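Local coordinates for uncharacterized protein (Pseudomonas aeruginosa PAO1, PDB 6TCB) that is of unknown function but binds calcium and is built as a small alpha/beta protein that associates as a dimer, at residues P23-V28 / A72-R77; D27-L30 / A36-A39; T49-V52 / P58-V61. All coordinates share one frame; numbering follows the deposited sequence.

Contact 1 (P23-V28 / A72-R77)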
loop_
_atom_site.group_PDB
_atom_site.type_symbol
_atom_site.label_atom_id
_atom_site.label_comp_id
_atom_site.label_asym_id
_atom_site.label_seq_id
_atom_site.Cartn_x
_atom_site.Cartn_y
_atom_site.Cartn_z
ATOM N N PRO A 23 7.426 -7.891 8.319
ATOM C CA PRO A 23 6.631 -7.770 7.093
ATOM C C PRO A 23 6.885 -8.942 6.155
ATOM O O PRO A 23 7.931 -9.597 6.205
ATOM C CB PRO A 23 7.127 -6.458 6.485
ATOM C CG PRO A 23 8.556 -6.380 6.934
ATOM C CD PRO A 23 8.609 -7.008 8.305
ATOM N N TYR A 24 5.905 -9.194 5.281
ATOM C CA TYR A 24 5.987 -10.229 4.248
ATOM C C TYR A 24 6.093 -9.562 2.879
ATOM O O TYR A 24 5.090 -9.109 2.310
ATOM C CB TYR A 24 4.780 -11.153 4.294
ATOM C CG TYR A 24 4.779 -12.289 3.291
ATOM C CD1 TYR A 24 5.959 -12.877 2.845
ATOM C CD2 TYR A 24 3.579 -12.794 2.796
ATOM C CE1 TYR A 24 5.932 -13.931 1.944
ATOM C CE2 TYR A 24 3.544 -13.860 1.906
ATOM C CZ TYR A 24 4.727 -14.420 1.488
ATOM O OH TYR A 24 4.705 -15.468 0.605
ATOM N N TRP A 25 7.318 -9.497 2.360
ATOM C CA TRP A 25 7.561 -9.003 1.011
ATOM C C TRP A 25 7.215 -10.118 0.040
ATOM O O TRP A 25 7.818 -11.199 0.088
ATOM C CB TRP A 25 9.029 -8.600 0.863
ATOM C CG TRP A 25 9.463 -7.531 1.827
ATOM C CD1 TRP A 25 10.034 -7.720 3.038
ATOM C CD2 TRP A 25 9.399 -6.103 1.638
ATOM N NE1 TRP A 25 10.303 -6.523 3.628
ATOM C CE2 TRP A 25 9.928 -5.509 2.791
ATOM C CE3 TRP A 25 8.923 -5.278 0.613
ATOM C CZ2 TRP A 25 10.006 -4.127 2.957
ATOM C CZ3 TRP A 25 8.997 -3.906 0.775
ATOM C CH2 TRP A 25 9.534 -3.342 1.938
ATOM N N CYS A 26 6.242 -9.883 -0.826
ATOM C CA CYS A 26 5.767 -10.945 -1.707
ATOM C C CYS A 26 5.164 -10.315 -2.939
ATOM O O CYS A 26 4.183 -9.574 -2.828
ATOM C CB CYS A 26 4.719 -11.786 -0.995
ATOM S SG CYS A 26 3.995 -13.095 -2.008
ATOM N N ASP A 27 5.713 -10.641 -4.113
ATOM C CA ASP A 27 5.272 -10.057 -5.373
ATOM C C ASP A 27 4.770 -11.108 -6.361
ATOM O O ASP A 27 4.677 -10.825 -7.561
ATOM C CB ASP A 27 6.383 -9.198 -5.993
ATOM C CG ASP A 27 7.566 -10.019 -6.486
ATOM O OD1 ASP A 27 7.595 -11.251 -6.281
ATOM O OD2 ASP A 27 8.481 -9.420 -7.092
ATOM N N VAL A 28 4.402 -12.297 -5.876
ATOM C CA VAL A 28 4.056 -13.405 -6.768
ATOM C C VAL A 28 2.696 -13.212 -7.429
ATOM O O VAL A 28 2.448 -13.770 -8.504
ATOM C CB VAL A 28 4.116 -14.749 -6.015
ATOM C CG1 VAL A 28 2.987 -14.840 -5.015
ATOM C CG2 VAL A 28 4.070 -15.910 -7.006
ATOM N N ALA A 72 11.452 2.750 4.911
ATOM C CA ALA A 72 12.900 2.919 4.895
ATOM C C ALA A 72 13.581 1.669 4.351
ATOM O O ALA A 72 14.550 1.756 3.585
ATOM C CB ALA A 72 13.418 3.248 6.295
ATOM N N THR A 73 13.082 0.491 4.737
ATOM C CA THR A 73 13.635 -0.767 4.244
ATOM C C THR A 73 13.510 -0.852 2.726
ATOM O O THR A 73 14.440 -1.306 2.045
ATOM C CB THR A 73 12.934 -1.939 4.947
ATOM O OG1 THR A 73 13.096 -1.832 6.379
ATOM C CG2 THR A 73 13.497 -3.290 4.507
ATOM N N ALA A 74 12.379 -0.396 2.173
ATOM C CA ALA A 74 12.176 -0.474 0.730
ATOM C C ALA A 74 13.194 0.363 -0.025
ATOM O O ALA A 74 13.587 0.004 -1.141
ATOM C CB ALA A 74 10.761 -0.013 0.385
ATOM N N ARG A 75 13.618 1.493 0.548
ATOM C CA ARG A 75 14.635 2.315 -0.108
ATOM C C ARG A 75 15.937 1.539 -0.256
ATOM O O ARG A 75 16.575 1.560 -1.316
ATOM C CB ARG A 75 14.857 3.607 0.688
ATOM C CG ARG A 75 13.613 4.475 0.789
ATOM C CD ARG A 75 13.882 5.792 1.492
ATOM N NE ARG A 75 12.675 6.610 1.566
ATOM C CZ ARG A 75 12.046 6.948 2.691
ATOM N NH1 ARG A 75 12.497 6.553 3.878
ATOM N NH2 ARG A 75 10.959 7.706 2.619
ATOM N N ALA A 76 16.331 0.825 0.789
ATOM C CA ALA A 76 17.538 0.013 0.720
ATOM C C ALA A 76 17.361 -1.175 -0.213
ATOM O O ALA A 76 18.266 -1.505 -0.985
ATOM C CB ALA A 76 17.908 -0.478 2.121
ATOM N N ARG A 77 16.211 -1.845 -0.138
ATOM C CA ARG A 77 15.914 -2.941 -1.050
ATOM C C ARG A 77 16.034 -2.496 -2.501
ATOM O O ARG A 77 16.546 -3.239 -3.343
ATOM C CB ARG A 77 14.497 -3.451 -0.765
ATOM C CG ARG A 77 14.338 -4.215 0.541
ATOM C CD ARG A 77 12.892 -4.450 0.890
ATOM N NE ARG A 77 12.164 -5.162 -0.157
ATOM C CZ ARG A 77 12.103 -6.484 -0.279
ATOM N NH1 ARG A 77 12.751 -7.267 0.570
ATOM N NH2 ARG A 77 11.388 -7.021 -1.257
#
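The guanidinium of R77 lies flat on one face of the W25 indole, with the two planes 12° apart and their centres 3.7 Å from each other. R77 CZ sits over the five-membered ring, 3.7 Å from its centroid, which makes a cation-pi contact. R77 CD rests over the six-membered ring, 3.5 Å from its centroid, in a CH-pi contact. R77 spreads across both rings because its chain bends at chi3 (57°), which turns the guanidinium back over the indole. W25 belongs to the edge strand 24-25 of a three-stranded antiparallel sheet, and R77 to helix 67-82. The stack therefore joins sheet and helix. T73 and A74, one helical turn before R77, reach the indole obliquely at its six-membered ring. T73 CG2 lies 3.9 Å from W25 CZ2, and A74 CB is equally far from W25 CH2. T73 OG1 is engaged elsewhere, with A69 O and the backbone N of L94. Polar partners outside the two segments fix the stacked groups. R77 NE forms a salt bridge with D57, R77 NH1 bonds to P91 O, and W25 NE1 bonds to V92 O.

Contact 2 (D27-L30 / A36-A39)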
loop_
_atom_site.group_PDB
_atom_site.type_symbol
_atom_site.label_atom_id
_atom_site.label_comp_id
_atom_site.label_asym_id
_atom_site.label_seq_id
_atom_site.Cartn_x
_atom_site.Cartn_y
_atom_site.Cartn_z
ATOM N N ASP A 27 5.713 -10.641 -4.113
ATOM C CA ASP A 27 5.272 -10.057 -5.373
ATOM C C ASP A 27 4.770 -11.108 -6.361
ATOM O O ASP A 27 4.677 -10.825 -7.561
ATOM C CB ASP A 27 6.383 -9.198 -5.993
ATOM C CG ASP A 27 7.566 -10.019 -6.486
ATOM O OD1 ASP A 27 7.595 -11.251 -6.281
ATOM O OD2 ASP A 27 8.481 -9.420 -7.092
ATOM N N VAL A 28 4.402 -12.297 -5.876
ATOM C CA VAL A 28 4.056 -13.405 -6.768
ATOM C C VAL A 28 2.696 -13.212 -7.429
ATOM O O VAL A 28 2.448 -13.770 -8.504
ATOM C CB VAL A 28 4.116 -14.749 -6.015
ATOM C CG1 VAL A 28 2.987 -14.840 -5.015
ATOM C CG2 VAL A 28 4.070 -15.910 -7.006
ATOM N N PHE A 29 1.791 -12.462 -6.807
ATOM C CA PHE A 29 0.423 -12.369 -7.281
ATOM C C PHE A 29 0.318 -11.381 -8.427
ATOM O O PHE A 29 1.043 -10.386 -8.489
ATOM C CB PHE A 29 -0.520 -11.924 -6.151
ATOM C CG PHE A 29 -0.453 -12.793 -4.929
ATOM C CD1 PHE A 29 -0.902 -14.093 -4.969
ATOM C CD2 PHE A 29 0.059 -12.308 -3.745
ATOM C CE1 PHE A 29 -0.829 -14.890 -3.838
ATOM C CE2 PHE A 29 0.133 -13.104 -2.628
ATOM C CZ PHE A 29 -0.310 -14.389 -2.680
ATOM N N LEU A 30 -0.592 -11.666 -9.337
ATOM C CA LEU A 30 -0.936 -10.704 -10.368
ATOM C C LEU A 30 -1.991 -9.746 -9.824
ATOM O O LEU A 30 -2.458 -9.869 -8.689
ATOM C CB LEU A 30 -1.394 -11.430 -11.623
ATOM C CG LEU A 30 -0.314 -12.337 -12.226
ATOM C CD1 LEU A 30 -0.841 -13.028 -13.474
ATOM C CD2 LEU A 30 0.951 -11.544 -12.531
ATOM N N ALA A 36 -5.993 -8.270 -3.152
ATOM C CA ALA A 36 -6.964 -9.149 -2.520
ATOM C C ALA A 36 -6.316 -10.020 -1.461
ATOM O O ALA A 36 -6.972 -10.386 -0.481
ATOM C CB ALA A 36 -7.639 -10.017 -3.577
ATOM N N PHE A 37 -5.034 -10.360 -1.628
ATOM C CA PHE A 37 -4.375 -11.146 -0.591
ATOM C C PHE A 37 -4.425 -10.433 0.756
ATOM O O PHE A 37 -4.490 -11.089 1.798
ATOM C CB PHE A 37 -2.936 -11.501 -0.988
ATOM C CG PHE A 37 -2.260 -12.452 -0.030
ATOM C CD1 PHE A 37 -2.736 -13.741 0.121
ATOM C CD2 PHE A 37 -1.146 -12.055 0.700
ATOM C CE1 PHE A 37 -2.130 -14.621 0.996
ATOM C CE2 PHE A 37 -0.530 -12.929 1.579
ATOM C CZ PHE A 37 -1.022 -14.205 1.726
ATOM N N ASN A 38 -4.398 -9.094 0.767
ATOM C CA ASN A 38 -4.504 -8.408 2.049
ATOM C C ASN A 38 -5.874 -8.623 2.683
ATOM O O ASN A 38 -5.981 -8.773 3.908
ATOM C CB ASN A 38 -4.186 -6.925 1.917
ATOM C CG ASN A 38 -3.744 -6.339 3.226
ATOM O OD1 ASN A 38 -2.718 -6.739 3.771
ATOM N ND2 ASN A 38 -4.516 -5.401 3.750
ATOM N N ALA A 39 -6.926 -8.667 1.865
ATOM C CA ALA A 39 -8.252 -8.971 2.397
ATOM C C ALA A 39 -8.305 -10.389 2.949
ATOM O O ALA A 39 -8.971 -10.646 3.959
ATOM C CB ALA A 39 -9.312 -8.771 1.311
#
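F29 and F37 bring their backbones to 8.3 Å between CA atoms, with 27-30 an irregular loop segment and 36-39 a piece of helix, and no hydrogen bond joins the two. Their side chains close that gap. Both CB atoms point toward the opposite segment, and each ring is buried. F29 offers the CE2 and CZ corner of its ring. CE2 stands over one face of the F37 ring, toward its rim, and comes 3.6 Å from F37 CG. F29 CZ lies further along the same ring, 3.8 Å from F37 CD1. The F37 CB methylene also joins in, 3.8 Å from F29 CE2. The rings are tilted by 32°, and their centroids are 4.8 Å apart. F37 has CG anti to the backbone N (chi1 -173°), which carries its ring out from the helix, while F29 has CG anti to its own carbonyl carbon (chi1 -55°), which swings its ring across to meet it.

The contact is local in sequence. It packs the loop that follows strand 24-25 against helix 33-43, the next helix in the chain. The pair is part of a larger aromatic cluster in the core. F7 of helix 3-18 meets both F29 and F37 edge-to-face. H10 of the same helix meets F29 in that way too, and Y60 of strand 57-62 does so with F37. Loop, two helices and sheet thus share one aromatic core. Within the loop itself, V28 covers a face of the F29 ring, with CG1 3.8 Å above the ring plane and over its centre.

Contact 3 (T49-V52 / P58-V61)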
loop_
_atom_site.group_PDB
_atom_site.type_symbol
_atom_site.label_atom_id
_atom_site.label_comp_id
_atom_site.label_asym_id
_atom_site.label_seq_id
_atom_site.Cartn_x
_atom_site.Cartn_y
_atom_site.Cartn_z
ATOM N N THR A 49 -1.644 -4.568 6.855
ATOM C CA THR A 49 -1.695 -3.414 5.967
ATOM C C THR A 49 -0.892 -3.720 4.709
ATOM O O THR A 49 0.256 -4.166 4.790
ATOM C CB THR A 49 -1.086 -2.195 6.666
ATOM O OG1 THR A 49 -1.794 -1.953 7.885
ATOM C CG2 THR A 49 -1.169 -0.956 5.784
ATOM N N TYR A 50 -1.473 -3.451 3.552
ATOM C CA TYR A 50 -0.791 -3.644 2.284
ATOM C C TYR A 50 -0.146 -2.340 1.859
ATOM O O TYR A 50 -0.796 -1.286 1.889
ATOM C CB TYR A 50 -1.796 -4.075 1.232
ATOM C CG TYR A 50 -1.297 -4.238 -0.180
ATOM C CD1 TYR A 50 -0.387 -5.230 -0.517
ATOM C CD2 TYR A 50 -1.808 -3.444 -1.189
ATOM C CE1 TYR A 50 0.021 -5.399 -1.826
ATOM C CE2 TYR A 50 -1.406 -3.608 -2.501
ATOM C CZ TYR A 50 -0.502 -4.609 -2.808
ATOM O OH TYR A 50 -0.106 -4.791 -4.118
ATOM N N LEU A 51 1.125 -2.406 1.484
ATOM C CA LEU A 51 1.826 -1.264 0.929
ATOM C C LEU A 51 2.451 -1.661 -0.404
ATOM O O LEU A 51 2.894 -2.801 -0.588
ATOM C CB LEU A 51 2.978 -0.783 1.825
ATOM C CG LEU A 51 2.679 -0.403 3.278
ATOM C CD1 LEU A 51 4.003 -0.066 3.991
ATOM C CD2 LEU A 51 1.719 0.742 3.344
ATOM N N VAL A 52 2.511 -0.722 -1.333
ATOM C CA VAL A 52 3.396 -0.849 -2.480
ATOM C C VAL A 52 4.389 0.293 -2.390
ATOM O O VAL A 52 3.993 1.467 -2.355
ATOM C CB VAL A 52 2.655 -0.850 -3.822
ATOM C CG1 VAL A 52 3.669 -0.964 -4.967
ATOM C CG2 VAL A 52 1.656 -1.972 -3.854
ATOM N N PRO A 58 5.751 -4.760 -3.357
ATOM C CA PRO A 58 4.599 -4.964 -2.473
ATOM C C PRO A 58 4.924 -5.745 -1.211
ATOM O O PRO A 58 5.783 -6.629 -1.185
ATOM C CB PRO A 58 3.643 -5.782 -3.356
ATOM C CG PRO A 58 4.533 -6.512 -4.293
ATOM C CD PRO A 58 5.741 -5.656 -4.526
ATOM N N VAL A 59 4.194 -5.422 -0.151
ATOM C CA VAL A 59 4.460 -5.988 1.164
ATOM C C VAL A 59 3.185 -5.972 1.982
ATOM O O VAL A 59 2.342 -5.082 1.835
ATOM C CB VAL A 59 5.626 -5.214 1.839
ATOM C CG1 VAL A 59 5.263 -3.737 2.070
ATOM C CG2 VAL A 59 6.068 -5.858 3.122
ATOM N N TYR A 60 3.059 -6.984 2.834
ATOM C CA TYR A 60 1.944 -7.169 3.755
ATOM C C TYR A 60 2.526 -7.031 5.153
ATOM O O TYR A 60 3.422 -7.794 5.526
ATOM C CB TYR A 60 1.294 -8.542 3.523
ATOM C CG TYR A 60 0.900 -8.720 2.073
ATOM C CD1 TYR A 60 -0.329 -8.293 1.611
ATOM C CD2 TYR A 60 1.785 -9.261 1.142
ATOM C CE1 TYR A 60 -0.674 -8.409 0.276
ATOM C CE2 TYR A 60 1.441 -9.382 -0.203
ATOM C CZ TYR A 60 0.215 -8.940 -0.625
ATOM O OH TYR A 60 -0.073 -9.084 -1.965
ATOM N N VAL A 61 2.085 -6.021 5.885
ATOM C CA VAL A 61 2.733 -5.593 7.122
ATOM C C VAL A 61 1.806 -5.894 8.293
ATOM O O VAL A 61 0.687 -5.360 8.337
ATOM C CB VAL A 61 3.083 -4.099 7.097
ATOM C CG1 VAL A 61 3.855 -3.742 8.360
ATOM C CG2 VAL A 61 3.863 -3.765 5.864
HETATM O O HOH W 1 0.088 -2.882 9.809
#
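T49 and V61 pair across a beta hairpin made by strands 48-53 and 57-62, which run antiparallel. Two hydrogen-bonded pairs hold the backbones together. T49 N to V61 O and V61 N to T49 O measure 2.9 and 2.8 Å. L51 and V59 form the second pair, with both bonds at 3.0 Å. L51 N to V59 O is nearly straight at hydrogen (172°), while V59 N to L51 O is more bent (146°). CA-H...O contacts supplement them, as from P58 CA to L51 O at 3.3 Å.

Apolar contacts line both faces. L51, V59 and V61 face helix 67-82, with L51 CB 3.7 Å from V59 CG1 and L51 CD1 4.1 Å from V61 CG2. On the other face, Y50 and Y60 lie side by side, tilted by 32°, near helix 33-43, with Y50 CD1 3.3 Å from Y60 CE1. Y50 has CG anti to its backbone N, Y60 to its carbonyl carbon. P58 CB packs by the far end of the Y50 ring.

Polar side-chain ends reach outside the hairpin. Y60 OH bonds to D34 O, and Y50 OH to Q35 of the second subunit. Y50, L51 and V52 also pair antiparallel with a strand of that subunit, so the sheet continues across the dimer. T49 OG1 bonds to R71 of the second subunit and, at 2.8 Å, to a water that donates to V61 O.

Along the chain, contacts 1 and 2 start from overlapping segments, 23-28 and 27-30, that share D27 and V28. Contact 2 closes before contact 3 opens, and the loop closed by contact 1 holds contact 3. Contact 3 lies between the other two: its centre is about 8 Å from that of contact 1 and about 9 Å from that of contact 2, which are about 14 Å apart. Strands 24-25 and 57-62 are neighbours, joined by a probable hydrogen bond from Y24 N to Y60 O. Helix 67-82 packs on one face of the sheet and helix 33-43 on the other. Strand 48-53 carries the sheet across to the second subunit, which contacts 2 and 3 both touch.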